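Local coordinates for protein endoglucanase E (Clostridium thermocellum, PDB 2WAO) that probably deacetylates plant cell-wall polysaccharides as a family 2 carbohydrate esterase and binds cello-oligosaccharide at its active site, at residues 15-29 and 195-209. Residues are numbered along the deposited sequence; the frame is centred on the assembly and turned at random.
With FMT (formic acid), chain L.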
loop_
_atom_site.group_PDB
_atom_site.type_symbol
_atom_site.label_atom_id
_atom_site.label_comp_id
_atom_site.label_asym_id
_atom_site.label_seq_id
_atom_site.Cartn_x
_atom_site.Cartn_y
_atom_site.Cartn_z
ATOM N N GLY A 15 0.507 -3.155 -9.846
ATOM C CA GLY A 15 0.449 -3.927 -8.633
ATOM C C GLY A 15 1.040 -5.300 -8.885
ATOM O O GLY A 15 1.630 -5.583 -9.979
ATOM N N ARG A 16 0.898 -6.141 -7.883
ATOM C CA ARG A 16 1.180 -7.561 -8.003
ATOM C C ARG A 16 -0.056 -8.264 -8.519
ATOM O O ARG A 16 -1.056 -8.423 -7.796
ATOM C CB ARG A 16 1.665 -8.182 -6.670
ATOM C CG ARG A 16 3.008 -7.600 -6.192
ATOM C CD ARG A 16 3.445 -8.361 -4.968
ATOM N NE ARG A 16 4.741 -7.920 -4.447
ATOM C CZ ARG A 16 5.320 -8.537 -3.432
ATOM N NH1 ARG A 16 4.705 -9.588 -2.894
ATOM N NH2 ARG A 16 6.500 -8.120 -2.951
ATOM N N PHE A 17 -0.023 -8.634 -9.794
ATOM C CA PHE A 17 -1.168 -9.339 -10.391
ATOM C C PHE A 17 -0.777 -10.786 -10.753
ATOM O O PHE A 17 0.379 -11.042 -11.109
ATOM C CB PHE A 17 -1.713 -8.589 -11.623
ATOM C CG PHE A 17 -2.551 -7.384 -11.302
ATOM C CD1 PHE A 17 -3.950 -7.420 -11.413
ATOM C CD2 PHE A 17 -1.954 -6.186 -10.953
ATOM C CE1 PHE A 17 -4.737 -6.277 -11.130
ATOM C CE2 PHE A 17 -2.735 -5.046 -10.641
ATOM C CZ PHE A 17 -4.120 -5.085 -10.767
ATOM N N ASP A 18 -1.746 -11.704 -10.638
ATOM C CA ASP A 18 -1.637 -13.064 -11.128
ATOM C C ASP A 18 -2.418 -13.170 -12.452
ATOM O O ASP A 18 -3.620 -12.836 -12.512
ATOM C CB ASP A 18 -2.222 -13.994 -10.074
ATOM C CG ASP A 18 -2.353 -15.445 -10.526
ATOM O OD1 ASP A 18 -1.491 -15.964 -11.263
ATOM O OD2 ASP A 18 -3.335 -16.089 -10.071
ATOM N N PHE A 19 -1.745 -13.632 -13.506
ATOM C CA PHE A 19 -2.392 -13.724 -14.832
ATOM C C PHE A 19 -2.705 -15.178 -15.237
ATOM O O PHE A 19 -2.993 -15.455 -16.408
ATOM C CB PHE A 19 -1.492 -13.017 -15.861
ATOM C CG PHE A 19 -1.349 -11.526 -15.626
ATOM C CD1 PHE A 19 -2.325 -10.647 -16.092
ATOM C CD2 PHE A 19 -0.241 -10.997 -14.939
ATOM C CE1 PHE A 19 -2.218 -9.265 -15.914
ATOM C CE2 PHE A 19 -0.126 -9.604 -14.740
ATOM C CZ PHE A 19 -1.123 -8.738 -15.233
ATOM N N SER A 20 -2.704 -16.094 -14.275
ATOM C CA SER A 20 -2.796 -17.524 -14.594
ATOM C C SER A 20 -4.185 -17.942 -15.125
ATOM O O SER A 20 -4.291 -18.885 -15.896
ATOM C CB SER A 20 -2.333 -18.390 -13.423
ATOM O OG SER A 20 -3.240 -18.335 -12.346
ATOM N N ASP A 21 -5.227 -17.203 -14.746
ATOM C CA ASP A 21 -6.597 -17.483 -15.196
ATOM C C ASP A 21 -6.938 -16.628 -16.426
ATOM O O ASP A 21 -7.011 -15.402 -16.324
ATOM C CB ASP A 21 -7.576 -17.171 -14.070
ATOM C CG ASP A 21 -9.031 -17.546 -14.415
ATOM O OD1 ASP A 21 -9.345 -17.871 -15.589
ATOM O OD2 ASP A 21 -9.870 -17.498 -13.504
ATOM N N PRO A 22 -7.211 -17.278 -17.587
ATOM C CA PRO A 22 -7.520 -16.484 -18.793
ATOM C C PRO A 22 -8.793 -15.629 -18.651
ATOM O O PRO A 22 -8.950 -14.668 -19.392
ATOM C CB PRO A 22 -7.664 -17.548 -19.911
ATOM C CG PRO A 22 -8.052 -18.830 -19.183
ATOM C CD PRO A 22 -7.305 -18.744 -17.832
ATOM N N ASN A 23 -9.677 -15.944 -17.705
ATOM C CA ASN A 23 -10.864 -15.098 -17.473
ATOM C C ASN A 23 -10.559 -13.678 -16.958
ATOM O O ASN A 23 -11.360 -12.774 -17.115
ATOM C CB ASN A 23 -11.821 -15.772 -16.492
ATOM C CG ASN A 23 -12.667 -16.866 -17.135
ATOM O OD1 ASN A 23 -12.845 -17.928 -16.553
ATOM N ND2 ASN A 23 -13.180 -16.616 -18.323
ATOM N N GLY A 24 -9.401 -13.478 -16.340
ATOM C CA GLY A 24 -9.063 -12.129 -15.868
ATOM C C GLY A 24 -7.994 -12.149 -14.791
ATOM O O GLY A 24 -7.903 -13.124 -14.029
ATOM N N PRO A 25 -7.180 -11.087 -14.741
ATOM C CA PRO A 25 -6.095 -10.920 -13.774
ATOM C C PRO A 25 -6.657 -10.819 -12.377
ATOM O O PRO A 25 -7.779 -10.317 -12.203
ATOM C CB PRO A 25 -5.450 -9.596 -14.169
ATOM C CG PRO A 25 -5.894 -9.339 -15.551
ATOM C CD PRO A 25 -7.252 -9.951 -15.674
ATOM N N LYS A 26 -5.896 -11.352 -11.418
ATOM C CA LYS A 26 -6.265 -11.389 -10.023
ATOM C C LYS A 26 -5.255 -10.609 -9.219
ATOM O O LYS A 26 -4.071 -10.577 -9.564
ATOM C CB LYS A 26 -6.249 -12.821 -9.511
ATOM C CG LYS A 26 -7.293 -13.738 -10.137
ATOM C CD LYS A 26 -7.356 -15.000 -9.309
ATOM C CE LYS A 26 -7.410 -16.160 -10.239
ATOM N NZ LYS A 26 -7.563 -17.446 -9.502
ATOM N N CYS A 27 -5.734 -9.960 -8.153
ATOM C CA CYS A 27 -4.852 -9.160 -7.286
ATOM C C CYS A 27 -5.421 -9.157 -5.865
ATOM O O CYS A 27 -6.580 -9.571 -5.646
ATOM C CB CYS A 27 -4.671 -7.735 -7.782
ATOM S SG CYS A 27 -6.154 -6.787 -7.588
ATOM N N ALA A 28 -4.597 -8.722 -4.910
ATOM C CA ALA A 28 -4.988 -8.771 -3.500
ATOM C C ALA A 28 -4.534 -7.523 -2.752
ATOM O O ALA A 28 -5.290 -6.935 -1.979
ATOM C CB ALA A 28 -4.418 -9.996 -2.838
ATOM N N TRP A 29 -3.303 -7.096 -2.989
ATOM C CA TRP A 29 -2.736 -6.050 -2.128
ATOM C C TRP A 29 -3.431 -4.700 -2.239
ATOM O O TRP A 29 -3.886 -4.292 -3.331
ATOM C CB TRP A 29 -1.237 -5.909 -2.339
ATOM C CG TRP A 29 -0.472 -7.174 -2.021
ATOM C CD1 TRP A 29 0.047 -8.060 -2.933
ATOM C CD2 TRP A 29 -0.161 -7.708 -0.723
ATOM N NE1 TRP A 29 0.689 -9.102 -2.275
ATOM C CE2 TRP A 29 0.572 -8.911 -0.927
ATOM C CE3 TRP A 29 -0.371 -7.257 0.603
ATOM C CZ2 TRP A 29 1.077 -9.678 0.143
ATOM C CZ3 TRP A 29 0.125 -8.014 1.656
ATOM C CH2 TRP A 29 0.833 -9.225 1.426
ATOM N N ARG A 195 4.469 -13.264 4.437
ATOM C CA ARG A 195 3.472 -12.837 3.421
ATOM C C ARG A 195 4.131 -12.128 2.242
ATOM O O ARG A 195 3.623 -12.143 1.121
ATOM C CB ARG A 195 2.447 -11.892 4.071
ATOM C CG ARG A 195 1.672 -12.541 5.277
ATOM C CD ARG A 195 0.316 -11.961 5.364
ATOM N NE ARG A 195 -0.548 -12.374 6.473
ATOM C CZ ARG A 195 -1.398 -13.408 6.413
ATOM N NH1 ARG A 195 -1.426 -14.215 5.347
ATOM N NH2 ARG A 195 -2.198 -13.652 7.450
ATOM N N TYR A 196 5.261 -11.482 2.539
ATOM C CA TYR A 196 6.014 -10.676 1.573
ATOM C C TYR A 196 6.276 -11.378 0.208
ATOM O O TYR A 196 6.200 -10.691 -0.789
ATOM C CB TYR A 196 7.327 -10.164 2.192
ATOM C CG TYR A 196 8.161 -9.277 1.296
ATOM C CD1 TYR A 196 7.637 -8.101 0.742
ATOM C CD2 TYR A 196 9.491 -9.606 1.003
ATOM C CE1 TYR A 196 8.426 -7.276 -0.098
ATOM C CE2 TYR A 196 10.267 -8.794 0.194
ATOM C CZ TYR A 196 9.733 -7.614 -0.338
ATOM O OH TYR A 196 10.515 -6.820 -1.190
ATOM N N PRO A 197 6.570 -12.699 0.181
ATOM C CA PRO A 197 6.835 -13.417 -1.095
ATOM C C PRO A 197 5.637 -13.575 -2.052
ATOM O O PRO A 197 5.821 -14.081 -3.186
ATOM C CB PRO A 197 7.345 -14.811 -0.627
ATOM C CG PRO A 197 7.763 -14.603 0.849
ATOM C CD PRO A 197 6.751 -13.607 1.330
ATOM N N TYR A 198 4.432 -13.204 -1.605
ATOM C CA TYR A 198 3.210 -13.595 -2.339
ATOM C C TYR A 198 2.509 -12.522 -3.189
ATOM O O TYR A 198 2.450 -11.339 -2.831
ATOM C CB TYR A 198 2.204 -14.321 -1.412
ATOM C CG TYR A 198 2.788 -15.621 -0.925
ATOM C CD1 TYR A 198 2.798 -16.757 -1.748
ATOM C CD2 TYR A 198 3.400 -15.704 0.330
ATOM C CE1 TYR A 198 3.389 -17.942 -1.326
ATOM C CE2 TYR A 198 3.973 -16.875 0.776
ATOM C CZ TYR A 198 3.969 -18.000 -0.071
ATOM O OH TYR A 198 4.544 -19.187 0.320
ATOM N N THR A 199 2.032 -12.965 -4.340
ATOM C CA THR A 199 1.083 -12.185 -5.149
ATOM C C THR A 199 -0.274 -12.246 -4.468
ATOM O O THR A 199 -0.906 -11.215 -4.241
ATOM C CB THR A 199 0.949 -12.762 -6.573
ATOM O OG1 THR A 199 2.246 -12.773 -7.173
ATOM C CG2 THR A 199 0.013 -11.904 -7.407
ATOM N N LEU A 200 -0.720 -13.470 -4.178
ATOM C CA LEU A 200 -2.004 -13.687 -3.524
ATOM C C LEU A 200 -1.700 -14.454 -2.246
ATOM O O LEU A 200 -1.506 -15.667 -2.271
ATOM C CB LEU A 200 -2.975 -14.447 -4.434
ATOM C CG LEU A 200 -3.128 -13.957 -5.887
ATOM C CD1 LEU A 200 -3.945 -14.983 -6.682
ATOM C CD2 LEU A 200 -3.745 -12.561 -5.933
ATOM N N PRO A 201 -1.567 -13.712 -1.130
ATOM C CA PRO A 201 -1.072 -14.307 0.104
ATOM C C PRO A 201 -1.970 -15.399 0.679
ATOM O O PRO A 201 -1.479 -16.279 1.388
ATOM C CB PRO A 201 -0.933 -13.097 1.064
ATOM C CG PRO A 201 -1.673 -11.973 0.455
ATOM C CD PRO A 201 -1.786 -12.245 -1.021
ATOM N N TYR A 202 -3.270 -15.377 0.386
ATOM C CA TYR A 202 -4.169 -16.403 0.960
ATOM C C TYR A 202 -4.061 -17.728 0.230
ATOM O O TYR A 202 -4.340 -18.781 0.799
ATOM C CB TYR A 202 -5.641 -15.979 0.862
ATOM C CG TYR A 202 -6.135 -15.121 1.993
ATOM C CD1 TYR A 202 -5.719 -15.348 3.296
ATOM C CD2 TYR A 202 -7.055 -14.101 1.760
ATOM C CE1 TYR A 202 -6.175 -14.556 4.360
ATOM C CE2 TYR A 202 -7.530 -13.306 2.820
ATOM C CZ TYR A 202 -7.078 -13.562 4.116
ATOM O OH TYR A 202 -7.513 -12.780 5.157
ATOM N N SER A 203 -3.686 -17.664 -1.043
ATOM C CA SER A 203 -3.727 -18.848 -1.880
ATOM C C SER A 203 -2.377 -19.366 -2.347
ATOM O O SER A 203 -2.294 -20.324 -3.137
ATOM C CB SER A 203 -4.712 -18.658 -3.036
ATOM O OG SER A 203 -4.259 -17.670 -3.917
ATOM N N GLY A 204 -1.315 -18.752 -1.854
ATOM C CA GLY A 204 0.027 -19.294 -2.080
ATOM C C GLY A 204 0.608 -19.050 -3.465
ATOM O O GLY A 204 1.466 -19.813 -3.902
ATOM N N VAL A 205 0.141 -18.013 -4.165
ATOM C CA VAL A 205 0.703 -17.697 -5.509
ATOM C C VAL A 205 1.908 -16.781 -5.294
ATOM O O VAL A 205 1.741 -15.668 -4.820
ATOM C CB VAL A 205 -0.331 -17.049 -6.438
ATOM C CG1 VAL A 205 0.324 -16.584 -7.781
ATOM C CG2 VAL A 205 -1.480 -18.031 -6.690
ATOM N N ARG A 206 3.100 -17.283 -5.607
ATOM C CA ARG A 206 4.363 -16.562 -5.380
ATOM C C ARG A 206 4.571 -15.463 -6.392
ATOM O O ARG A 206 4.298 -15.654 -7.577
ATOM C CB ARG A 206 5.542 -17.520 -5.442
ATOM C CG ARG A 206 5.560 -18.400 -4.217
ATOM C CD ARG A 206 6.907 -19.052 -3.992
ATOM N NE ARG A 206 6.920 -19.598 -2.642
ATOM C CZ ARG A 206 7.662 -19.167 -1.622
ATOM N NH1 ARG A 206 8.554 -18.171 -1.750
ATOM N NH2 ARG A 206 7.527 -19.794 -0.464
ATOM N N TRP A 207 5.077 -14.335 -5.908
ATOM C CA TRP A 207 5.435 -13.169 -6.749
ATOM C C TRP A 207 6.827 -13.314 -7.377
ATOM O O TRP A 207 7.778 -13.760 -6.717
ATOM C CB TRP A 207 5.443 -11.906 -5.860
ATOM C CG TRP A 207 5.887 -10.691 -6.552
ATOM C CD1 TRP A 207 6.983 -9.923 -6.230
ATOM C CD2 TRP A 207 5.255 -10.045 -7.682
ATOM N NE1 TRP A 207 7.062 -8.863 -7.079
ATOM C CE2 TRP A 207 6.026 -8.900 -7.979
ATOM C CE3 TRP A 207 4.109 -10.338 -8.470
ATOM C CZ2 TRP A 207 5.701 -8.008 -9.042
ATOM C CZ3 TRP A 207 3.780 -9.471 -9.528
ATOM C CH2 TRP A 207 4.585 -8.303 -9.799
ATOM N N ASP A 208 6.947 -12.955 -8.659
ATOM C CA ASP A 208 8.248 -13.001 -9.325
ATOM C C ASP A 208 8.842 -11.600 -9.163
ATOM O O ASP A 208 8.331 -10.624 -9.746
ATOM C CB ASP A 208 8.093 -13.374 -10.788
ATOM C CG ASP A 208 9.406 -13.341 -11.549
ATOM O OD1 ASP A 208 10.475 -13.010 -10.960
ATOM O OD2 ASP A 208 9.343 -13.657 -12.743
ATOM N N PHE A 209 9.845 -11.487 -8.294
ATOM C CA PHE A 209 10.456 -10.172 -8.003
ATOM C C PHE A 209 11.146 -9.486 -9.200
ATOM O O PHE A 209 11.450 -8.286 -9.132
ATOM C CB PHE A 209 11.380 -10.274 -6.771
ATOM C CG PHE A 209 10.613 -10.346 -5.481
ATOM C CD1 PHE A 209 10.343 -9.190 -4.791
ATOM C CD2 PHE A 209 10.153 -11.574 -4.981
ATOM C CE1 PHE A 209 9.604 -9.198 -3.605
ATOM C CE2 PHE A 209 9.387 -11.624 -3.784
ATOM C CZ PHE A 209 9.124 -10.433 -3.090
HETATM C C FMT L . 3.299 -1.391 -12.292
HETATM O O1 FMT L . 3.143 -2.323 -11.487
HETATM O O2 FMT L . 3.115 -0.181 -12.057
HETATM O O HOH W 1 -1.845 -8.622 -5.295
HETATM O O HOH W 2 2.041 -13.405 -9.625
#
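Arg16 lies along one face of the Trp207 indole, an example of one side chain using its methylenes for packing and its guanidinium for hydrogen bonds where two domains meet. Its chain runs extended from CG to NE, which sets CG over the centroid of the six-membered ring, 3.6 Å away, and carries the guanidinium flat over the five-membered ring in a cation-pi stack, the planes 6° apart. With the group held in this orientation, Arg16 NH1 gives a nearly straight bond (167°) to Tyr196 O, 2.8 Å away. A more bent one (137°) runs from Arg16 NH1 to Tyr198 O at 2.9 Å, the donor lying above the carbonyl plane; both acceptors sit in the guanidinium plane. Arg16 NH2 comes within 3.4 Å of Phe209 CE1, whose ring stands almost upright to the guanidinium, and makes a salt bridge with Glu126, which also accepts from the Tyr196 hydroxyl. Tyr198 O is gripped twice, since Trp29 NE1 reaches it (2.9 Å) from the opposite face of the carbonyl, while Pro201 CG rests over the six-membered ring of Trp29.

The contact joins the N-terminal beta domain of this family 2 esterase, at the edge strand 17-18 of an antiparallel sheet, to a loop of the SGNH-hydrolase domain that turns back at a weakly bonded G1 beta bulge, Gly204 and Val205 facing Leu200.

Leu200 belongs to the packed part, CD2 against the Cys27 and Ala28 backbone and Ala28 CB, CD1 3.6 Å from Asp18 OD2. Thr199 CG2 touches the backbone of Arg16 and Phe17; a water bridges Arg16 O, Ala28 N and Thr199 O, and a second joins Phe17 O to Thr199 OG1. Packing thins toward solvent, where Val205 CG1 approaches Asp18 OD1 no closer than 4.0 Å and that oxygen accepts from Ser20 N and OG in an Asx turn of the exposed loop.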